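PDB 4R0J: pre-crRNA processing endonuclease from Streptococcus mutans, which probably cleaves precursor CRISPR RNA into mature guide RNAs, acting as a Cas5-family endonuclease of the subtype I-C antiviral system. Local coordinates for residues I61-V66 with N200-F205; K65-I70 with D96-V101; I170-M175 with T196-G201. All blocks are in the same frame, centred on the assembly; numbering follows the deposited sequence.

Interaction 1 (I61-V66 with N200-F205)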
loop_
_atom_site.group_PDB
_atom_site.type_symbol
_atom_site.label_atom_id
_atom_site.label_comp_id
_atom_site.label_asym_id
_atom_site.label_seq_id
_atom_site.Cartn_x
_atom_site.Cartn_y
_atom_site.Cartn_z
ATOM N N ILE A 61 0.295 -1.016 6.825
ATOM C CA ILE A 61 -0.761 -0.343 6.075
ATOM C C ILE A 61 -2.077 -0.933 6.544
ATOM O O ILE A 61 -2.274 -2.146 6.480
ATOM C CB ILE A 61 -0.581 -0.575 4.562
ATOM C CG1 ILE A 61 0.631 0.206 4.025
ATOM C CG2 ILE A 61 -1.828 -0.153 3.802
ATOM C CD1 ILE A 61 1.978 -0.304 4.484
ATOM N N THR A 62 -2.966 -0.088 7.050
ATOM C CA THR A 62 -4.241 -0.590 7.570
ATOM C C THR A 62 -5.460 -0.359 6.668
ATOM O O THR A 62 -6.411 -1.142 6.726
ATOM C CB THR A 62 -4.536 -0.070 8.996
ATOM O OG1 THR A 62 -4.668 1.356 8.976
ATOM C CG2 THR A 62 -3.409 -0.468 9.949
ATOM N N GLU A 63 -5.455 0.710 5.873
ATOM C CA GLU A 63 -6.609 1.014 5.002
ATOM C C GLU A 63 -6.184 1.858 3.806
ATOM O O GLU A 63 -5.255 2.660 3.901
ATOM C CB GLU A 63 -7.716 1.744 5.783
ATOM C CG GLU A 63 -9.083 1.807 5.079
ATOM C CD GLU A 63 -10.144 2.525 5.904
ATOM O OE1 GLU A 63 -9.921 3.692 6.291
ATOM O OE2 GLU A 63 -11.205 1.918 6.167
ATOM N N VAL A 64 -6.855 1.671 2.675
ATOM C CA VAL A 64 -6.653 2.551 1.535
ATOM C C VAL A 64 -8.017 2.997 1.012
ATOM O O VAL A 64 -8.985 2.235 1.052
ATOM C CB VAL A 64 -5.829 1.886 0.394
ATOM C CG1 VAL A 64 -6.546 0.659 -0.182
ATOM C CG2 VAL A 64 -5.535 2.894 -0.714
ATOM N N LYS A 65 -8.103 4.250 0.580
ATOM C CA LYS A 65 -9.322 4.719 -0.083
ATOM C C LYS A 65 -9.010 4.939 -1.561
ATOM O O LYS A 65 -8.003 5.579 -1.916
ATOM C CB LYS A 65 -9.864 5.987 0.579
ATOM C CG LYS A 65 -10.324 5.756 2.012
ATOM C CD LYS A 65 -11.049 6.962 2.582
ATOM C CE LYS A 65 -11.491 6.709 4.015
ATOM N NZ LYS A 65 -12.099 7.922 4.624
ATOM N N VAL A 66 -9.848 4.355 -2.416
ATOM C CA VAL A 66 -9.733 4.481 -3.864
ATOM C C VAL A 66 -10.602 5.664 -4.260
ATOM O O VAL A 66 -11.830 5.608 -4.149
ATOM C CB VAL A 66 -10.250 3.221 -4.538
ATOM C CG1 VAL A 66 -10.214 3.345 -6.063
ATOM C CG2 VAL A 66 -9.449 2.006 -4.048
ATOM N N ASN A 200 -17.581 1.605 0.305
ATOM C CA ASN A 200 -17.603 3.053 0.104
ATOM C C ASN A 200 -16.238 3.595 -0.293
ATOM O O ASN A 200 -15.840 4.688 0.127
ATOM C CB ASN A 200 -18.128 3.752 1.351
ATOM C CG ASN A 200 -19.556 3.377 1.643
ATOM O OD1 ASN A 200 -20.396 3.337 0.734
ATOM N ND2 ASN A 200 -19.841 3.065 2.898
ATOM N N GLY A 201 -15.539 2.817 -1.114
ATOM C CA GLY A 201 -14.225 3.174 -1.623
ATOM C C GLY A 201 -13.052 2.763 -0.753
ATOM O O GLY A 201 -11.895 2.939 -1.156
ATOM N N ALA A 202 -13.338 2.237 0.438
ATOM C CA ALA A 202 -12.286 1.892 1.391
ATOM C C ALA A 202 -12.005 0.394 1.433
ATOM O O ALA A 202 -12.933 -0.420 1.497
ATOM C CB ALA A 202 -12.654 2.393 2.779
ATOM N N ILE A 203 -10.721 0.043 1.416
ATOM C CA ILE A 203 -10.308 -1.344 1.555
ATOM C C ILE A 203 -9.426 -1.455 2.790
ATOM O O ILE A 203 -8.441 -0.721 2.924
ATOM C CB ILE A 203 -9.501 -1.802 0.323
ATOM C CG1 ILE A 203 -10.357 -1.701 -0.937
ATOM C CG2 ILE A 203 -8.976 -3.236 0.512
ATOM C CD1 ILE A 203 -9.545 -1.877 -2.222
ATOM N N LYS A 204 -9.787 -2.368 3.688
ATOM C CA LYS A 204 -8.985 -2.654 4.866
ATOM C C LYS A 204 -8.103 -3.856 4.579
ATOM O O LYS A 204 -8.450 -4.714 3.763
ATOM C CB LYS A 204 -9.882 -2.950 6.067
ATOM C CG LYS A 204 -10.830 -1.827 6.442
ATOM C CD LYS A 204 -11.637 -2.220 7.667
ATOM C CE LYS A 204 -12.644 -1.143 8.031
ATOM N NZ LYS A 204 -11.953 0.140 8.336
ATOM N N PHE A 205 -6.947 -3.910 5.228
ATOM C CA PHE A 205 -6.025 -5.007 5.002
ATOM C C PHE A 205 -5.841 -5.821 6.262
ATOM O O PHE A 205 -5.460 -5.286 7.301
ATOM C CB PHE A 205 -4.675 -4.498 4.465
ATOM C CG PHE A 205 -4.781 -3.889 3.106
ATOM C CD1 PHE A 205 -4.761 -4.683 1.976
ATOM C CD2 PHE A 205 -4.977 -2.524 2.961
ATOM C CE1 PHE A 205 -4.895 -4.133 0.721
ATOM C CE2 PHE A 205 -5.114 -1.960 1.705
ATOM C CZ PHE A 205 -5.083 -2.764 0.578
HETATM O O HOH W 1 -2.381 -4.944 7.281
#
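Val64 and Ile203 pair through two backbone hydrogen bonds where strand 57-66 meets strand 202-215 in antiparallel fashion, a clear example of how strands far apart in sequence become neighbours in one sheet. Ile203 N gives to Val64 O at 2.8 Å, and Val64 N returns the bond to Ile203 O. Val66 N to Gly201 O and Phe205 N to Thr62 O extend the pairing at either end, the latter longer, with its donor 49° out of the carbonyl plane. Next to it, water 1 donates to both Ile61 O and Phe205 O.

The charged contact lies on the face carrying Glu63, Lys65, Ala202 and Lys204. A bend at the last torsion of Lys204 (chi4 -60°) brings NZ to 2.9 Å from Glu63 OE2, in a salt bridge in which NZ comes at OE2 from above the carboxylate plane. The other oxygen, OE1, bonds to the hydroxyl of Tyr158, so both carboxylate oxygens have partners. Ala202 CB lies 3.7 Å from Glu63 OE2.

On the face carrying Val64 and Ile203 the contacts are apolar, and Phe205 and Ile61 continue them. Val64 CG1 meets the edge of the Phe205 ring at CE2, 3.5 Å away, and also packs against Ile203 CB; Ile203 CG2 covers one ring face, displaced toward the rim. Ile61 CG2 approaches Phe205 CD2 obliquely at 4.0 Å, the two side chains running alongside each other.

On its other edge strand 57-66 pairs with strand 97-107, where Thr62 and Glu63 form a classic beta bulge opposite Lys102. Helix 41-51 packs on Ile61 and Phe205, while strand 191-199 flanks Ile203.

Interaction 2 (K65-I70 with D96-V101)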
loop_
_atom_site.group_PDB
_atom_site.type_symbol
_atom_site.label_atom_id
_atom_site.label_comp_id
_atom_site.label_asym_id
_atom_site.label_seq_id
_atom_site.Cartn_x
_atom_site.Cartn_y
_atom_site.Cartn_z
ATOM N N LYS A 65 -8.103 4.250 0.580
ATOM C CA LYS A 65 -9.322 4.719 -0.083
ATOM C C LYS A 65 -9.010 4.939 -1.561
ATOM O O LYS A 65 -8.003 5.579 -1.916
ATOM C CB LYS A 65 -9.864 5.987 0.579
ATOM C CG LYS A 65 -10.324 5.756 2.012
ATOM C CD LYS A 65 -11.049 6.962 2.582
ATOM C CE LYS A 65 -11.491 6.709 4.015
ATOM N NZ LYS A 65 -12.099 7.922 4.624
ATOM N N VAL A 66 -9.848 4.355 -2.416
ATOM C CA VAL A 66 -9.733 4.481 -3.864
ATOM C C VAL A 66 -10.602 5.664 -4.260
ATOM O O VAL A 66 -11.830 5.608 -4.149
ATOM C CB VAL A 66 -10.250 3.221 -4.538
ATOM C CG1 VAL A 66 -10.214 3.345 -6.063
ATOM C CG2 VAL A 66 -9.449 2.006 -4.048
ATOM N N VAL A 67 -9.968 6.756 -4.672
ATOM C CA VAL A 67 -10.713 8.002 -4.874
ATOM C C VAL A 67 -11.389 8.097 -6.234
ATOM O O VAL A 67 -12.528 8.586 -6.363
ATOM C CB VAL A 67 -9.784 9.204 -4.694
ATOM C CG1 VAL A 67 -10.515 10.502 -5.038
ATOM C CG2 VAL A 67 -9.246 9.237 -3.255
ATOM N N ASN A 68 -10.680 7.648 -7.260
ATOM C CA ASN A 68 -11.154 7.778 -8.639
ATOM C C ASN A 68 -11.774 6.514 -9.196
ATOM O O ASN A 68 -11.394 5.413 -8.808
ATOM C CB ASN A 68 -10.000 8.177 -9.560
ATOM C CG ASN A 68 -9.461 9.557 -9.253
ATOM O OD1 ASN A 68 -10.090 10.333 -8.538
ATOM N ND2 ASN A 68 -8.286 9.868 -9.785
ATOM N N GLN A 69 -12.701 6.697 -10.136
ATOM C CA GLN A 69 -13.269 5.594 -10.895
ATOM C C GLN A 69 -12.127 4.758 -11.464
ATOM O O GLN A 69 -11.168 5.300 -12.007
ATOM C CB GLN A 69 -14.124 6.118 -12.044
ATOM C CG GLN A 69 -14.618 5.002 -12.945
ATOM C CD GLN A 69 -15.333 5.517 -14.171
ATOM O OE1 GLN A 69 -14.979 6.559 -14.720
ATOM N NE2 GLN A 69 -16.346 4.786 -14.607
ATOM N N ILE A 70 -12.240 3.444 -11.317
ATOM C CA ILE A 70 -11.277 2.510 -11.877
ATOM C C ILE A 70 -11.376 2.553 -13.402
ATOM O O ILE A 70 -12.452 2.356 -13.975
ATOM C CB ILE A 70 -11.570 1.085 -11.375
ATOM C CG1 ILE A 70 -11.321 0.998 -9.862
ATOM C CG2 ILE A 70 -10.750 0.057 -12.139
ATOM C CD1 ILE A 70 -11.933 -0.224 -9.213
ATOM N N ASP A 96 -5.018 7.241 -14.300
ATOM C CA ASP A 96 -5.503 8.355 -13.480
ATOM C C ASP A 96 -5.974 7.916 -12.092
ATOM O O ASP A 96 -7.160 8.037 -11.751
ATOM C CB ASP A 96 -6.606 9.122 -14.227
ATOM C CG ASP A 96 -7.069 10.370 -13.480
ATOM O OD1 ASP A 96 -6.353 10.824 -12.556
ATOM O OD2 ASP A 96 -8.154 10.902 -13.821
ATOM N N VAL A 97 -5.034 7.416 -11.294
ATOM C CA VAL A 97 -5.341 6.876 -9.983
ATOM C C VAL A 97 -5.017 7.852 -8.860
ATOM O O VAL A 97 -4.115 8.686 -8.975
ATOM C CB VAL A 97 -4.594 5.535 -9.730
ATOM C CG1 VAL A 97 -4.955 4.541 -10.814
ATOM C CG2 VAL A 97 -3.072 5.758 -9.667
ATOM N N GLU A 98 -5.790 7.751 -7.785
ATOM C CA GLU A 98 -5.545 8.480 -6.555
ATOM C C GLU A 98 -5.935 7.594 -5.391
ATOM O O GLU A 98 -7.065 7.077 -5.340
ATOM C CB GLU A 98 -6.343 9.797 -6.529
ATOM C CG GLU A 98 -6.241 10.491 -5.189
ATOM C CD GLU A 98 -6.836 11.879 -5.190
ATOM O OE1 GLU A 98 -6.925 12.498 -6.272
ATOM O OE2 GLU A 98 -7.208 12.345 -4.095
ATOM N N TYR A 99 -4.999 7.387 -4.465
ATOM C CA TYR A 99 -5.255 6.578 -3.284
ATOM C C TYR A 99 -4.932 7.391 -2.049
ATOM O O TYR A 99 -3.985 8.174 -2.042
ATOM C CB TYR A 99 -4.401 5.295 -3.309
ATOM C CG TYR A 99 -4.578 4.531 -4.587
ATOM C CD1 TYR A 99 -5.790 3.909 -4.874
ATOM C CD2 TYR A 99 -3.552 4.436 -5.513
ATOM C CE1 TYR A 99 -5.984 3.224 -6.053
ATOM C CE2 TYR A 99 -3.733 3.751 -6.703
ATOM C CZ TYR A 99 -4.947 3.131 -6.957
ATOM O OH TYR A 99 -5.135 2.454 -8.128
ATOM N N LEU A 100 -5.758 7.234 -1.026
ATOM C CA LEU A 100 -5.466 7.782 0.293
ATOM C C LEU A 100 -5.110 6.598 1.179
ATOM O O LEU A 100 -5.867 5.629 1.268
ATOM C CB LEU A 100 -6.683 8.522 0.844
ATOM C CG LEU A 100 -7.419 9.464 -0.116
ATOM C CD1 LEU A 100 -8.629 10.113 0.581
ATOM C CD2 LEU A 100 -6.466 10.526 -0.671
ATOM N N VAL A 101 -3.946 6.664 1.821
ATOM C CA VAL A 101 -3.454 5.530 2.592
ATOM C C VAL A 101 -3.323 5.882 4.066
ATOM O O VAL A 101 -2.799 6.937 4.420
ATOM C CB VAL A 101 -2.098 5.035 2.072
ATOM C CG1 VAL A 101 -1.666 3.819 2.870
ATOM C CG2 VAL A 101 -2.212 4.672 0.595
HETATM O O HOH W 2 -8.147 5.964 -7.749
HETATM O O HOH W 3 -9.768 12.986 -7.974
HETATM O O HOH W 4 -6.640 12.459 -9.050
#
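Asn68 reaches back to Asp96 just where antiparallel pairing between strands 57-66 and 97-107 gives out, in the large antiparallel sheet of this Cas5 protein. Lys65 and Leu100 form a hydrogen-bonded pair, with Lys65 N 2.7 Å from Leu100 O, and Val67 N adds a bond to Glu98 O. Beyond that the side chain of Asn68 takes over.

Asn68 CB comes first, 3.6 Å from Asp96 O. CG, anti to the carbonyl carbon (chi1 -66°), turns the amide toward the 96-98 backbone and lies 4.1 Å from Glu98 CB. At the tip the amide divides its work: OD1 lies 2.7 Å from water 3, which probably donates to it, while ND2 donates to Asp96 O at 2.9 Å and also to water 4, which in turn donates to Glu98 OE1. The bond to Asp96 O is straight (168° at the hydrogen) and lies close to the amide plane, although it meets the carbonyl from well above the carbonyl plane. These partners help fix the rotation of the amide.

Water 2 accepts from Asn68 N and Glu98 N, filling in where the two backbones diverge. Val67 crosses Leu100 at about a right angle, its CG2 3.6 Å from Leu100 CG.

Interaction 3 (I170-M175 with T196-G201)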
loop_
_atom_site.group_PDB
_atom_site.type_symbol
_atom_site.label_atom_id
_atom_site.label_comp_id
_atom_site.label_asym_id
_atom_site.label_seq_id
_atom_site.Cartn_x
_atom_site.Cartn_y
_atom_site.Cartn_z
ATOM N N ILE A 170 -18.326 -3.257 -2.919
ATOM C CA ILE A 170 -17.977 -4.032 -4.097
ATOM C C ILE A 170 -17.012 -5.151 -3.761
ATOM O O ILE A 170 -15.981 -4.918 -3.113
ATOM C CB ILE A 170 -17.306 -3.134 -5.157
ATOM C CG1 ILE A 170 -18.284 -2.041 -5.609
ATOM C CG2 ILE A 170 -16.857 -3.945 -6.336
ATOM C CD1 ILE A 170 -17.733 -1.154 -6.696
ATOM N N ASP A 171 -17.341 -6.361 -4.200
ATOM C CA ASP A 171 -16.403 -7.482 -4.087
ATOM C C ASP A 171 -15.392 -7.413 -5.227
ATOM O O ASP A 171 -15.746 -7.552 -6.397
ATOM C CB ASP A 171 -17.189 -8.795 -4.136
ATOM C CG ASP A 171 -16.296 -10.022 -4.050
ATOM O OD1 ASP A 171 -15.077 -9.876 -3.793
ATOM O OD2 ASP A 171 -16.830 -11.143 -4.221
ATOM N N LEU A 172 -14.124 -7.196 -4.878
ATOM C CA LEU A 172 -13.074 -7.102 -5.892
ATOM C C LEU A 172 -12.401 -8.443 -6.158
ATOM O O LEU A 172 -11.466 -8.535 -6.958
ATOM C CB LEU A 172 -12.039 -6.056 -5.477
ATOM C CG LEU A 172 -12.603 -4.632 -5.423
ATOM C CD1 LEU A 172 -11.542 -3.651 -4.927
ATOM C CD2 LEU A 172 -13.157 -4.217 -6.782
ATOM N N GLY A 173 -12.890 -9.484 -5.495
ATOM C CA GLY A 173 -12.401 -10.832 -5.715
ATOM C C GLY A 173 -11.134 -11.116 -4.936
ATOM O O GLY A 173 -10.648 -10.272 -4.184
ATOM N N ILE A 174 -10.604 -12.319 -5.118
ATOM C CA ILE A 174 -9.366 -12.716 -4.460
ATOM C C ILE A 174 -8.177 -11.951 -5.046
ATOM O O ILE A 174 -8.023 -11.867 -6.263
ATOM C CB ILE A 174 -9.129 -14.227 -4.618
ATOM C CG1 ILE A 174 -10.316 -15.024 -4.060
ATOM C CG2 ILE A 174 -7.804 -14.639 -3.976
ATOM C CD1 ILE A 174 -10.564 -14.814 -2.581
HETATM N N MSE A 175 -7.352 -11.382 -4.176
HETATM C CA MSE A 175 -6.182 -10.647 -4.617
HETATM C C MSE A 175 -4.944 -11.070 -3.834
HETATM O O MSE A 175 -5.025 -11.401 -2.650
HETATM C CB MSE A 175 -6.409 -9.141 -4.461
HETATM C CG MSE A 175 -7.543 -8.620 -5.313
HETATM SE SE MSE A 175 -7.636 -6.671 -5.262
HETATM C CE MSE A 175 -5.796 -6.241 -5.619
ATOM N N THR A 196 -11.133 -9.531 -1.205
ATOM C CA THR A 196 -10.966 -8.081 -1.171
ATOM C C THR A 196 -12.308 -7.386 -1.359
ATOM O O THR A 196 -12.935 -7.529 -2.401
ATOM C CB THR A 196 -10.008 -7.628 -2.273
ATOM O OG1 THR A 196 -8.732 -8.256 -2.071
ATOM C CG2 THR A 196 -9.830 -6.117 -2.242
ATOM N N VAL A 197 -12.746 -6.645 -0.342
ATOM C CA VAL A 197 -14.034 -5.935 -0.412
ATOM C C VAL A 197 -13.757 -4.435 -0.274
ATOM O O VAL A 197 -13.022 -4.000 0.616
ATOM C CB VAL A 197 -14.988 -6.398 0.693
ATOM C CG1 VAL A 197 -16.243 -5.524 0.733
ATOM C CG2 VAL A 197 -15.350 -7.874 0.508
HETATM N N MSE A 198 -14.335 -3.647 -1.170
HETATM C CA MSE A 198 -14.181 -2.203 -1.116
HETATM C C MSE A 198 -15.527 -1.612 -0.702
HETATM O O MSE A 198 -16.495 -1.697 -1.435
HETATM C CB MSE A 198 -13.753 -1.660 -2.481
HETATM C CG MSE A 198 -13.568 -0.142 -2.535
HETATM SE SE MSE A 198 -12.896 0.457 -4.275
HETATM C CE MSE A 198 -14.415 -0.155 -5.374
ATOM N N GLU A 199 -15.552 -1.042 0.496
ATOM C CA GLU A 199 -16.755 -0.522 1.112
ATOM C C GLU A 199 -16.705 1.007 1.106
ATOM O O GLU A 199 -15.876 1.621 1.802
ATOM C CB GLU A 199 -16.862 -1.038 2.541
ATOM C CG GLU A 199 -18.185 -0.685 3.219
ATOM C CD GLU A 199 -18.322 -1.329 4.588
ATOM O OE1 GLU A 199 -17.313 -1.391 5.329
ATOM O OE2 GLU A 199 -19.429 -1.790 4.915
ATOM N N ASN A 200 -17.581 1.605 0.305
ATOM C CA ASN A 200 -17.603 3.053 0.104
ATOM C C ASN A 200 -16.238 3.595 -0.293
ATOM O O ASN A 200 -15.840 4.688 0.127
ATOM C CB ASN A 200 -18.128 3.752 1.351
ATOM C CG ASN A 200 -19.556 3.377 1.643
ATOM O OD1 ASN A 200 -20.396 3.337 0.734
ATOM N ND2 ASN A 200 -19.841 3.065 2.898
ATOM N N GLY A 201 -15.539 2.817 -1.114
ATOM C CA GLY A 201 -14.225 3.174 -1.623
ATOM C C GLY A 201 -13.052 2.763 -0.753
ATOM O O GLY A 201 -11.895 2.939 -1.156
HETATM O O HOH W 5 -13.494 -11.524 -2.245
#
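Asp171 OD1 is gripped by two donors: Gly173 N, at 2.8 Å, and water 5, which also accepts, weakly, from Thr196 N of the facing strand. The first bond closes an Asx turn, showing how a side chain can stand in for a backbone partner where a strand departs from regular pairing. With CG anti to the backbone N (chi1 179°), the carboxylate lies beside the following peptides, and Gly173 N meets OD1 from above its plane. Thr196 O is also near OD1, but both are acceptors and no bond joins them.

Before the irregularity, the hairpin of strands 169-179 and 191-199 is regular. Ile170 and Met198 form an antiparallel hydrogen-bonded pair, with Met198 N to Ile170 O at 2.8 Å and nearly straight (174°). Leu172 N then gives to Thr196 O almost in line with the carbonyl. At Gly173, where phi is positive, the return bond from Thr196 N to Gly173 O is weak and bent.

Met198 and Met175 are both selenomethionine. The side chain of Met198 runs beside that of Ile170 and bends at its last torsion, so that its CE meets Ile170 CD1 at 3.7 Å. Leu172 CD1 rests 3.9 Å from Met198 CB. Met175 crosses Thr196 at about a right angle, its CB 3.4 Å from Thr196 OG1 and its SE reaching both OG1 and CG2; that hydroxyl bonds to Thr194 O. Met198, Thr196 and Leu172 also pack on Ile203 in strand 202-215.

Chemically, the outermost strand within this chain is held by strong backbone bonds around Ile170, whereas near Gly173 the direct bond is weak, Asp171 holds Gly173 N within its own strand, and the water adds only a weak link to Thr196 N.

The three contacts lie on three of the four seams between five neighbouring strands of one antiparallel sheet, in the order 97-107, 57-66, 202-215, 191-199 and 169-179; the seam skipped is that between 202-215 and 191-199. Interactions 1 and 2 share Lys65 and Val66 and occupy opposite edges of strand 57-66, their centres about 10 Å apart; Val64 CG2 bridges them, 3.7 Å from Tyr99 CB. Interactions 1 and 3 share Asn200 and Gly201, the turn between consecutive strands, and meet where Ile203 CD1 touches Leu172 CD1 at 3.8 Å. The selenium of Met198 completes the apolar join, 3.8 Å from Val66 CG2. A sulfate ion, probably from the crystallisation liquor, lies about 4 Å from the Ile170 side chain.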